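PDB 2YOC: pullulanase from Klebsiella oxytoca, which hydrolyses the alpha-1,6-glucosidic linkages of pullulan and related branched dextrins and is exported through a type 2 secretion system. Local coordinates for residues Val814-Asp828 and Ile860-Ser874. Sequence-based numbering, arbitrary orientation.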
ATOM      1  N   VAL B 814     -11.477   1.726 -24.355  1.00 48.04           N
ATOM      2  CA  VAL B 814     -11.941   0.564 -23.569  1.00 47.23           C
ATOM      3  C   VAL B 814     -13.231  -0.079 -24.095  1.00 50.59           C
ATOM      4  O   VAL B 814     -14.234   0.606 -24.277  1.00 52.86           O
ATOM      5  CB  VAL B 814     -12.139   0.960 -22.076  1.00 51.06           C
ATOM      6  CG1 VAL B 814     -12.724  -0.190 -21.270  1.00 51.48           C
ATOM      7  CG2 VAL B 814     -10.850   1.433 -21.435  1.00 51.06           C
ATOM      8  N   VAL B 815     -13.247  -1.400 -24.206  1.00 44.13           N
ATOM      9  CA  VAL B 815     -14.458  -2.125 -24.575  1.00 43.56           C
ATOM     10  C   VAL B 815     -14.865  -3.038 -23.398  1.00 49.97           C
ATOM     11  O   VAL B 815     -14.173  -4.019 -23.088  1.00 50.27           O
ATOM     12  CB  VAL B 815     -14.328  -2.896 -25.909  1.00 46.78           C
ATOM     13  CG1 VAL B 815     -15.579  -3.703 -26.193  1.00 46.04           C
ATOM     14  CG2 VAL B 815     -14.041  -1.944 -27.075  1.00 46.87           C
ATOM     15  N   ASN B 816     -15.972  -2.690 -22.720  1.00 45.59           N
ATOM     16  CA  ASN B 816     -16.509  -3.468 -21.608  1.00 44.54           C
ATOM     17  C   ASN B 816     -17.487  -4.522 -22.119  1.00 52.02           C
ATOM     18  O   ASN B 816     -18.211  -4.309 -23.105  1.00 50.31           O
ATOM     19  CB  ASN B 816     -17.164  -2.560 -20.566  1.00 36.83           C
ATOM     20  CG  ASN B 816     -16.171  -1.921 -19.632  1.00 57.15           C
ATOM     21  OD1 ASN B 816     -15.201  -2.555 -19.162  1.00 65.16           O
ATOM     22  ND2 ASN B 816     -16.407  -0.650 -19.325  1.00 38.00           N
ATOM     23  N   TYR B 817     -17.483  -5.679 -21.462  1.00 52.56           N
ATOM     24  CA  TYR B 817     -18.336  -6.792 -21.844  1.00 54.01           C
ATOM     25  C   TYR B 817     -18.486  -7.792 -20.723  1.00 60.77           C
ATOM     26  O   TYR B 817     -17.651  -7.837 -19.814  1.00 60.40           O
ATOM     27  CB  TYR B 817     -17.825  -7.467 -23.132  1.00 54.89           C
ATOM     28  CG  TYR B 817     -16.543  -8.258 -23.005  1.00 57.32           C
ATOM     29  CD1 TYR B 817     -15.348  -7.643 -22.632  1.00 57.87           C
ATOM     30  CD2 TYR B 817     -16.495  -9.602 -23.371  1.00 59.52           C
ATOM     31  CE1 TYR B 817     -14.158  -8.367 -22.544  1.00 57.92           C
ATOM     32  CE2 TYR B 817     -15.306 -10.332 -23.306  1.00 60.08           C
ATOM     33  CZ  TYR B 817     -14.135  -9.708 -22.910  1.00 65.07           C
ATOM     34  OH  TYR B 817     -12.970 -10.456 -22.848  1.00 65.21           O
ATOM     35  N   VAL B 818     -19.576  -8.573 -20.772  1.00 58.41           N
ATOM     36  CA  VAL B 818     -19.835  -9.620 -19.780  1.00 58.52           C
ATOM     37  C   VAL B 818     -20.165 -10.951 -20.462  1.00 61.76           C
ATOM     38  O   VAL B 818     -20.449 -11.943 -19.796  1.00 61.54           O
ATOM     39  CB  VAL B 818     -20.812  -9.215 -18.634  1.00 62.52           C
ATOM     40  CG1 VAL B 818     -20.103  -8.364 -17.590  1.00 61.61           C
ATOM     41  CG2 VAL B 818     -22.059  -8.505 -19.161  1.00 62.63           C
ATOM     42  N   SER B 819     -20.138 -10.950 -21.804  1.00 58.68           N
ATOM     43  CA  SER B 819     -20.358 -12.118 -22.643  1.00 60.12           C
ATOM     44  C   SER B 819     -19.740 -11.861 -23.999  1.00 63.81           C
ATOM     45  O   SER B 819     -19.675 -10.716 -24.416  1.00 63.98           O
ATOM     46  CB  SER B 819     -21.838 -12.454 -22.775  1.00 66.96           C
ATOM     47  OG  SER B 819     -22.039 -13.862 -22.721  1.00 75.56           O
ATOM     48  N   LYS B 820     -19.235 -12.925 -24.648  1.00 59.19           N
ATOM     49  CA  LYS B 820     -18.537 -12.937 -25.926  1.00 57.89           C
ATOM     50  C   LYS B 820     -18.630 -14.369 -26.429  1.00 65.59           C
ATOM     51  O   LYS B 820     -19.002 -15.241 -25.648  1.00 66.11           O
ATOM     52  CB  LYS B 820     -17.071 -12.546 -25.685  1.00 58.44           C
ATOM     53  CG  LYS B 820     -16.321 -12.036 -26.917  1.00 62.83           C
ATOM     54  CD  LYS B 820     -14.856 -11.896 -26.620  1.00 60.64           C
ATOM     55  CE  LYS B 820     -14.147 -11.064 -27.630  1.00 67.81           C
ATOM     56  NZ  LYS B 820     -12.698 -10.955 -27.302  1.00 83.29           N
ATOM     57  N   HIS B 821     -18.305 -14.628 -27.710  1.00 66.40           N
ATOM     58  CA  HIS B 821     -18.355 -15.985 -28.303  1.00 68.18           C
ATOM     59  C   HIS B 821     -17.494 -16.989 -27.509  1.00 73.10           C
ATOM     60  O   HIS B 821     -17.948 -18.096 -27.200  1.00 74.03           O
ATOM     61  CB  HIS B 821     -17.960 -15.951 -29.811  1.00 69.07           C
ATOM     62  CG  HIS B 821     -16.539 -15.538 -30.065  1.00 71.44           C
ATOM     63  ND1 HIS B 821     -16.162 -14.227 -30.020  1.00 72.63           N
ATOM     64  CD2 HIS B 821     -15.442 -16.302 -30.282  1.00 73.14           C
ATOM     65  CE1 HIS B 821     -14.851 -14.222 -30.221  1.00 71.98           C
ATOM     66  NE2 HIS B 821     -14.376 -15.456 -30.386  1.00 72.37           N
ATOM     67  N   ASP B 822     -16.270 -16.569 -27.148  1.00 69.80           N
ATOM     68  CA  ASP B 822     -15.325 -17.395 -26.404  1.00 70.77           C
ATOM     69  C   ASP B 822     -15.745 -17.451 -24.947  1.00 74.54           C
ATOM     70  O   ASP B 822     -16.373 -16.495 -24.459  1.00 74.48           O
ATOM     71  CB  ASP B 822     -13.872 -16.887 -26.576  1.00 72.51           C
ATOM     72  CG  ASP B 822     -13.676 -15.386 -26.456  1.00 88.64           C
ATOM     73  OD1 ASP B 822     -14.001 -14.829 -25.390  1.00 90.81           O
ATOM     74  OD2 ASP B 822     -13.144 -14.778 -27.411  1.00100.38           O
ATOM     75  N   ASN B 823     -15.436 -18.574 -24.256  1.00 68.81           N
ATOM     76  CA  ASN B 823     -15.820 -18.772 -22.853  1.00 68.00           C
ATOM     77  C   ASN B 823     -17.331 -18.908 -22.630  1.00 71.05           C
ATOM     78  O   ASN B 823     -18.114 -18.763 -23.584  1.00 73.47           O
ATOM     79  CB  ASN B 823     -15.176 -17.746 -21.928  1.00 66.70           C
ATOM     80  CG  ASN B 823     -13.695 -17.940 -21.839  1.00 78.93           C
ATOM     81  OD1 ASN B 823     -13.198 -19.028 -21.483  1.00 81.07           O
ATOM     82  ND2 ASN B 823     -12.964 -16.900 -22.189  1.00 56.95           N
ATOM     83  N   GLN B 824     -17.739 -19.216 -21.382  1.00 63.40           N
ATOM     84  CA  GLN B 824     -19.135 -19.499 -20.988  1.00 61.96           C
ATOM     85  C   GLN B 824     -20.089 -18.322 -21.261  1.00 66.24           C
ATOM     86  O   GLN B 824     -19.673 -17.156 -21.095  1.00 64.62           O
ATOM     87  CB  GLN B 824     -19.203 -19.863 -19.498  1.00 61.78           C
ATOM     88  CG  GLN B 824     -18.439 -21.102 -19.057  1.00 43.94           C
ATOM     89  CD  GLN B 824     -16.949 -20.949 -18.747  1.00 78.81           C
ATOM     90  OE1 GLN B 824     -16.291 -19.909 -18.981  1.00 75.39           O
ATOM     91  NE2 GLN B 824     -16.365 -22.029 -18.247  1.00 79.19           N
ATOM     92  N   THR B 825     -21.371 -18.611 -21.667  1.00 60.94           N
ATOM     93  CA  THR B 825     -22.308 -17.496 -21.851  1.00 59.46           C
ATOM     94  C   THR B 825     -22.630 -16.916 -20.472  1.00 67.30           C
ATOM     95  O   THR B 825     -22.521 -17.639 -19.454  1.00 68.92           O
ATOM     96  CB  THR B 825     -23.616 -17.860 -22.576  1.00 56.61           C
ATOM     97  OG1 THR B 825     -24.493 -18.637 -21.765  1.00 61.94           O
ATOM     98  CG2 THR B 825     -23.415 -18.452 -23.931  1.00 51.21           C
ATOM     99  N   LEU B 826     -23.029 -15.622 -20.430  1.00 63.09           N
ATOM    100  CA  LEU B 826     -23.395 -14.955 -19.181  1.00 62.44           C
ATOM    101  C   LEU B 826     -24.365 -15.815 -18.353  1.00 69.23           C
ATOM    102  O   LEU B 826     -24.091 -16.055 -17.170  1.00 69.05           O
ATOM    103  CB  LEU B 826     -23.964 -13.557 -19.444  1.00 61.25           C
ATOM    104  CG  LEU B 826     -24.343 -12.744 -18.224  1.00 65.32           C
ATOM    105  CD1 LEU B 826     -23.156 -12.585 -17.242  1.00 64.64           C
ATOM    106  CD2 LEU B 826     -24.949 -11.409 -18.635  1.00 68.31           C
ATOM    107  N   TRP B 827     -25.456 -16.314 -18.993  1.00 67.85           N
ATOM    108  CA  TRP B 827     -26.446 -17.179 -18.364  1.00 69.79           C
ATOM    109  C   TRP B 827     -25.791 -18.418 -17.778  1.00 76.96           C
ATOM    110  O   TRP B 827     -26.045 -18.757 -16.616  1.00 77.81           O
ATOM    111  CB  TRP B 827     -27.507 -17.595 -19.368  1.00 69.60           C
ATOM    112  CG  TRP B 827     -28.552 -18.485 -18.770  1.00 72.37           C
ATOM    113  CD1 TRP B 827     -28.590 -19.844 -18.812  1.00 76.27           C
ATOM    114  CD2 TRP B 827     -29.652 -18.076 -17.952  1.00 72.96           C
ATOM    115  NE1 TRP B 827     -29.669 -20.307 -18.100  1.00 77.19           N
ATOM    116  CE2 TRP B 827     -30.336 -19.242 -17.557  1.00 78.65           C
ATOM    117  CE3 TRP B 827     -30.138 -16.833 -17.525  1.00 74.21           C
ATOM    118  CZ2 TRP B 827     -31.491 -19.203 -16.763  1.00 79.18           C
ATOM    119  CZ3 TRP B 827     -31.280 -16.792 -16.741  1.00 76.97           C
ATOM    120  CH2 TRP B 827     -31.948 -17.966 -16.372  1.00 78.80           C
ATOM    121  N   ASP B 828     -24.949 -19.101 -18.579  1.00 73.33           N
ATOM    122  CA  ASP B 828     -24.257 -20.298 -18.118  1.00 73.30           C
ATOM    123  C   ASP B 828     -23.412 -19.996 -16.868  1.00 76.16           C
ATOM    124  O   ASP B 828     -23.517 -20.708 -15.869  1.00 79.10           O
ATOM    125  CB  ASP B 828     -23.487 -20.975 -19.271  1.00 74.94           C
ATOM    126  CG  ASP B 828     -24.370 -21.654 -20.329  1.00 83.59           C
ATOM    127  OD1 ASP B 828     -25.611 -21.581 -20.208  1.00 81.55           O
ATOM    128  OD2 ASP B 828     -23.811 -22.257 -21.280  1.00 92.82           O
ATOM    129  N   ILE B 860     -16.968   1.665 -24.145  1.00 45.43           N
ATOM    130  CA  ILE B 860     -17.752   1.128 -25.248  1.00 44.97           C
ATOM    131  C   ILE B 860     -18.448  -0.190 -24.855  1.00 55.40           C
ATOM    132  O   ILE B 860     -17.828  -1.101 -24.325  1.00 56.28           O
ATOM    133  CB  ILE B 860     -16.915   1.051 -26.536  1.00 46.31           C
ATOM    134  CG1 ILE B 860     -16.581   2.498 -27.007  1.00 46.21           C
ATOM    135  CG2 ILE B 860     -17.618   0.228 -27.638  1.00 45.06           C
ATOM    136  CD1 ILE B 860     -15.467   2.643 -27.996  1.00 54.42           C
ATOM    137  N   ALA B 861     -19.765  -0.239 -25.059  1.00 54.52           N
ATOM    138  CA  ALA B 861     -20.609  -1.379 -24.740  1.00 53.14           C
ATOM    139  C   ALA B 861     -20.514  -2.424 -25.826  1.00 57.45           C
ATOM    140  O   ALA B 861     -20.763  -2.135 -26.995  1.00 57.43           O
ATOM    141  CB  ALA B 861     -22.042  -0.920 -24.573  1.00 53.42           C
ATOM    142  N   PHE B 862     -20.118  -3.629 -25.439  1.00 55.03           N
ATOM    143  CA  PHE B 862     -20.001  -4.795 -26.302  1.00 54.56           C
ATOM    144  C   PHE B 862     -20.743  -5.919 -25.627  1.00 61.16           C
ATOM    145  O   PHE B 862     -20.726  -6.050 -24.402  1.00 61.12           O
ATOM    146  CB  PHE B 862     -18.534  -5.193 -26.454  1.00 55.53           C
ATOM    147  CG  PHE B 862     -18.225  -6.409 -27.305  1.00 56.69           C
ATOM    148  CD1 PHE B 862     -18.358  -7.693 -26.788  1.00 58.97           C
ATOM    149  CD2 PHE B 862     -17.692  -6.269 -28.580  1.00 57.06           C
ATOM    150  CE1 PHE B 862     -18.046  -8.806 -27.562  1.00 59.06           C
ATOM    151  CE2 PHE B 862     -17.388  -7.385 -29.351  1.00 58.35           C
ATOM    152  CZ  PHE B 862     -17.562  -8.640 -28.833  1.00 57.18           C
ATOM    153  N   ASP B 863     -21.365  -6.750 -26.440  1.00 59.49           N
ATOM    154  CA  ASP B 863     -22.089  -7.901 -25.972  1.00 60.62           C
ATOM    155  C   ASP B 863     -22.277  -8.951 -27.058  1.00 66.64           C
ATOM    156  O   ASP B 863     -22.343  -8.641 -28.256  1.00 65.62           O
ATOM    157  CB  ASP B 863     -23.445  -7.496 -25.382  1.00 63.34           C
ATOM    158  CG  ASP B 863     -24.183  -8.634 -24.699  1.00 75.00           C
ATOM    159  OD1 ASP B 863     -23.493  -9.552 -24.119  1.00 75.56           O
ATOM    160  OD2 ASP B 863     -25.428  -8.630 -24.747  1.00 76.85           O
ATOM    161  N   GLN B 864     -22.391 -10.216 -26.606  1.00 64.50           N
ATOM    162  CA  GLN B 864     -22.593 -11.385 -27.432  1.00 62.89           C
ATOM    163  C   GLN B 864     -24.029 -11.417 -27.947  1.00 68.54           C
ATOM    164  O   GLN B 864     -24.975 -11.155 -27.192  1.00 68.67           O
ATOM    165  CB  GLN B 864     -22.317 -12.627 -26.586  1.00 62.75           C
ATOM    166  CG  GLN B 864     -22.393 -13.900 -27.389  1.00 62.28           C
ATOM    167  CD  GLN B 864     -22.241 -15.122 -26.546  1.00 84.87           C
ATOM    168  OE1 GLN B 864     -22.617 -15.161 -25.363  1.00 71.35           O
ATOM    169  NE2 GLN B 864     -21.719 -16.169 -27.165  1.00 94.45           N
ATOM    170  N   GLN B 865     -24.197 -11.788 -29.217  1.00 65.38           N
ATOM    171  CA  GLN B 865     -25.530 -11.995 -29.772  1.00 64.67           C
ATOM    172  C   GLN B 865     -26.189 -13.093 -28.909  1.00 66.18           C
ATOM    173  O   GLN B 865     -25.550 -14.100 -28.610  1.00 62.79           O
ATOM    174  CB  GLN B 865     -25.427 -12.433 -31.248  1.00 65.70           C
ATOM    175  CG  GLN B 865     -26.526 -13.376 -31.733  1.00 76.35           C
ATOM    176  CD  GLN B 865     -26.064 -14.330 -32.806  1.00 83.70           C
ATOM    177  OE1 GLN B 865     -24.870 -14.608 -32.983  1.00 72.79           O
ATOM    178  NE2 GLN B 865     -27.025 -14.895 -33.508  1.00 77.70           N
ATOM    179  N   GLY B 866     -27.422 -12.841 -28.483  1.00 64.99           N
ATOM    180  CA  GLY B 866     -28.230 -13.771 -27.697  1.00 65.40           C
ATOM    181  C   GLY B 866     -28.368 -13.464 -26.220  1.00 70.44           C
ATOM    182  O   GLY B 866     -29.214 -14.069 -25.563  1.00 70.84           O
ATOM    183  N   SER B 867     -27.536 -12.546 -25.662  1.00 67.44           N
ATOM    184  CA  SER B 867     -27.590 -12.209 -24.225  1.00 66.39           C
ATOM    185  C   SER B 867     -28.937 -11.653 -23.794  1.00 69.39           C
ATOM    186  O   SER B 867     -29.372 -11.916 -22.665  1.00 69.37           O
ATOM    187  CB  SER B 867     -26.457 -11.282 -23.824  1.00 65.89           C
ATOM    188  OG  SER B 867     -25.223 -11.894 -24.141  1.00 68.15           O
ATOM    189  N   GLU B 868     -29.630 -10.980 -24.748  1.00 64.63           N
ATOM    190  CA  GLU B 868     -30.977 -10.422 -24.617  1.00 64.81           C
ATOM    191  C   GLU B 868     -32.040 -11.546 -24.562  1.00 68.42           C
ATOM    192  O   GLU B 868     -33.206 -11.263 -24.282  1.00 69.82           O
ATOM    193  CB  GLU B 868     -31.265  -9.459 -25.802  1.00 65.79           C
ATOM    194  CG  GLU B 868     -31.615 -10.108 -27.145  1.00 74.31           C
ATOM    195  CD  GLU B 868     -30.504 -10.744 -27.963  1.00 91.04           C
ATOM    196  OE1 GLU B 868     -29.341 -10.715 -27.503  1.00 98.30           O
ATOM    197  OE2 GLU B 868     -30.785 -11.224 -29.087  1.00 64.26           O
ATOM    198  N   LEU B 869     -31.641 -12.800 -24.910  1.00 62.13           N
ATOM    199  CA  LEU B 869     -32.476 -13.998 -24.941  1.00 60.69           C
ATOM    200  C   LEU B 869     -31.868 -15.055 -24.030  1.00 71.00           C
ATOM    201  O   LEU B 869     -31.929 -16.249 -24.328  1.00 74.59           O
ATOM    202  CB  LEU B 869     -32.638 -14.530 -26.378  1.00 59.52           C
ATOM    203  CG  LEU B 869     -33.141 -13.531 -27.452  1.00 63.58           C
ATOM    204  CD1 LEU B 869     -33.148 -14.158 -28.829  1.00 64.03           C
ATOM    205  CD2 LEU B 869     -34.500 -12.942 -27.106  1.00 63.54           C
ATOM    206  N   LEU B 870     -31.247 -14.616 -22.920  1.00 68.29           N
ATOM    207  CA  LEU B 870     -30.639 -15.466 -21.886  1.00 69.03           C
ATOM    208  C   LEU B 870     -29.806 -16.619 -22.456  1.00 71.25           C
ATOM    209  O   LEU B 870     -29.733 -17.690 -21.845  1.00 71.24           O
ATOM    210  CB  LEU B 870     -31.755 -16.000 -20.952  1.00 71.03           C
ATOM    211  CG  LEU B 870     -32.695 -14.951 -20.363  1.00 76.93           C
ATOM    212  CD1 LEU B 870     -33.948 -15.572 -19.856  1.00 77.49           C
ATOM    213  CD2 LEU B 870     -32.023 -14.177 -19.258  1.00 82.07           C
ATOM    214  N   ARG B 871     -29.183 -16.397 -23.632  1.00 67.23           N
ATOM    215  CA  ARG B 871     -28.418 -17.405 -24.369  1.00 66.85           C
ATOM    216  C   ARG B 871     -27.609 -18.312 -23.498  1.00 69.89           C
ATOM    217  O   ARG B 871     -26.897 -17.857 -22.594  1.00 68.22           O
ATOM    218  CB  ARG B 871     -27.542 -16.803 -25.485  1.00 65.16           C
ATOM    219  CG  ARG B 871     -26.990 -17.834 -26.469  1.00 74.54           C
ATOM    220  CD  ARG B 871     -25.992 -17.209 -27.411  1.00 82.06           C
ATOM    221  NE  ARG B 871     -25.477 -18.159 -28.397  1.00 87.22           N
ATOM    222  CZ  ARG B 871     -24.755 -17.809 -29.455  1.00 88.74           C
ATOM    223  NH1 ARG B 871     -24.478 -16.530 -29.684  1.00 65.17           N
ATOM    224  NH2 ARG B 871     -24.348 -18.726 -30.317  1.00 79.33           N
ATOM    225  N   SER B 872     -27.755 -19.608 -23.797  1.00 67.61           N
ATOM    226  CA  SER B 872     -27.058 -20.721 -23.195  1.00 68.56           C
ATOM    227  C   SER B 872     -26.406 -21.595 -24.282  1.00 74.39           C
ATOM    228  O   SER B 872     -26.858 -21.633 -25.426  1.00 75.14           O
ATOM    229  CB  SER B 872     -28.018 -21.540 -22.346  1.00 73.93           C
ATOM    230  OG  SER B 872     -27.383 -22.690 -21.810  1.00 83.55           O
ATOM    231  N   LYS B 873     -25.317 -22.267 -23.909  1.00 71.96           N
ATOM    232  CA  LYS B 873     -24.537 -23.193 -24.734  1.00 71.94           C
ATOM    233  C   LYS B 873     -24.465 -24.532 -23.958  1.00 76.11           C
ATOM    234  O   LYS B 873     -23.636 -25.391 -24.253  1.00 74.29           O
ATOM    235  CB  LYS B 873     -23.125 -22.600 -25.002  1.00 72.82           C
ATOM    236  CG  LYS B 873     -23.162 -21.470 -26.016  1.00 75.23           C
ATOM    237  CD  LYS B 873     -21.800 -20.868 -26.317  1.00 84.05           C
ATOM    238  CE  LYS B 873     -21.917 -19.689 -27.267  1.00 84.42           C
ATOM    239  NZ  LYS B 873     -20.590 -19.134 -27.630  1.00 92.48           N
ATOM    240  N   SER B 874     -25.382 -24.700 -22.987  1.00 74.92           N
ATOM    241  CA  SER B 874     -25.468 -25.826 -22.062  1.00 77.35           C
ATOM    242  C   SER B 874     -24.097 -26.215 -21.486  1.00 81.56           C
ATOM    243  O   SER B 874     -23.656 -27.372 -21.502  1.00 80.54           O
ATOM    244  CB  SER B 874     -26.389 -26.961 -22.541  1.00 84.50           C
ATOM    245  OG  SER B 874     -25.785 -27.985 -23.313  1.00 97.56           O
TER
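D828 and S872 meet at the start of helix 826-833. D828 CG lies anti to the carbonyl carbon (chi1 -71°), which turns the carboxylate to the loop 870-874. OD1 accepts from S872 OG at 2.6 Å, on its syn side. OD2 takes the backbone N of K873 at 3.0 Å, also from the syn side but 28° out of the carboxylate plane. F875 N is a further donor to OD2. S872 OG in turn accepts from S874 N, an ST turn. T825, just ahead of L826, is the N-cap of this helix. Its OG1 accepts from D828 N and donates to R871 O at 2.7 Å. K873 starts with CB 3.8 Å from D828 OD2. Its CG, CD and CE then run along the T825 methyl CG2. At the tip, NZ lies 2.9 Å from H821 O and also bonds to S879. W827 packs CE3 against L870 CD2, with L870 CB over one face of the indole.

The two segments begin as the seventh and eighth strands of the (beta/alpha)8 barrel of this alpha-amylase-type hydrolase. Parallel pairing runs through I860 N to V814 O, N816 N to I860 O, and F862 N to N816 O. V815 CG1 reaches F862 CB at 3.3 Å. The ring of F862, within strand 860-864, touches Y817 CB through CD1 and K820 CG through CE1, each at 3.7 Å. From CG the extended K820 chain leads away from the ring, and NZ forms a salt bridge with E694.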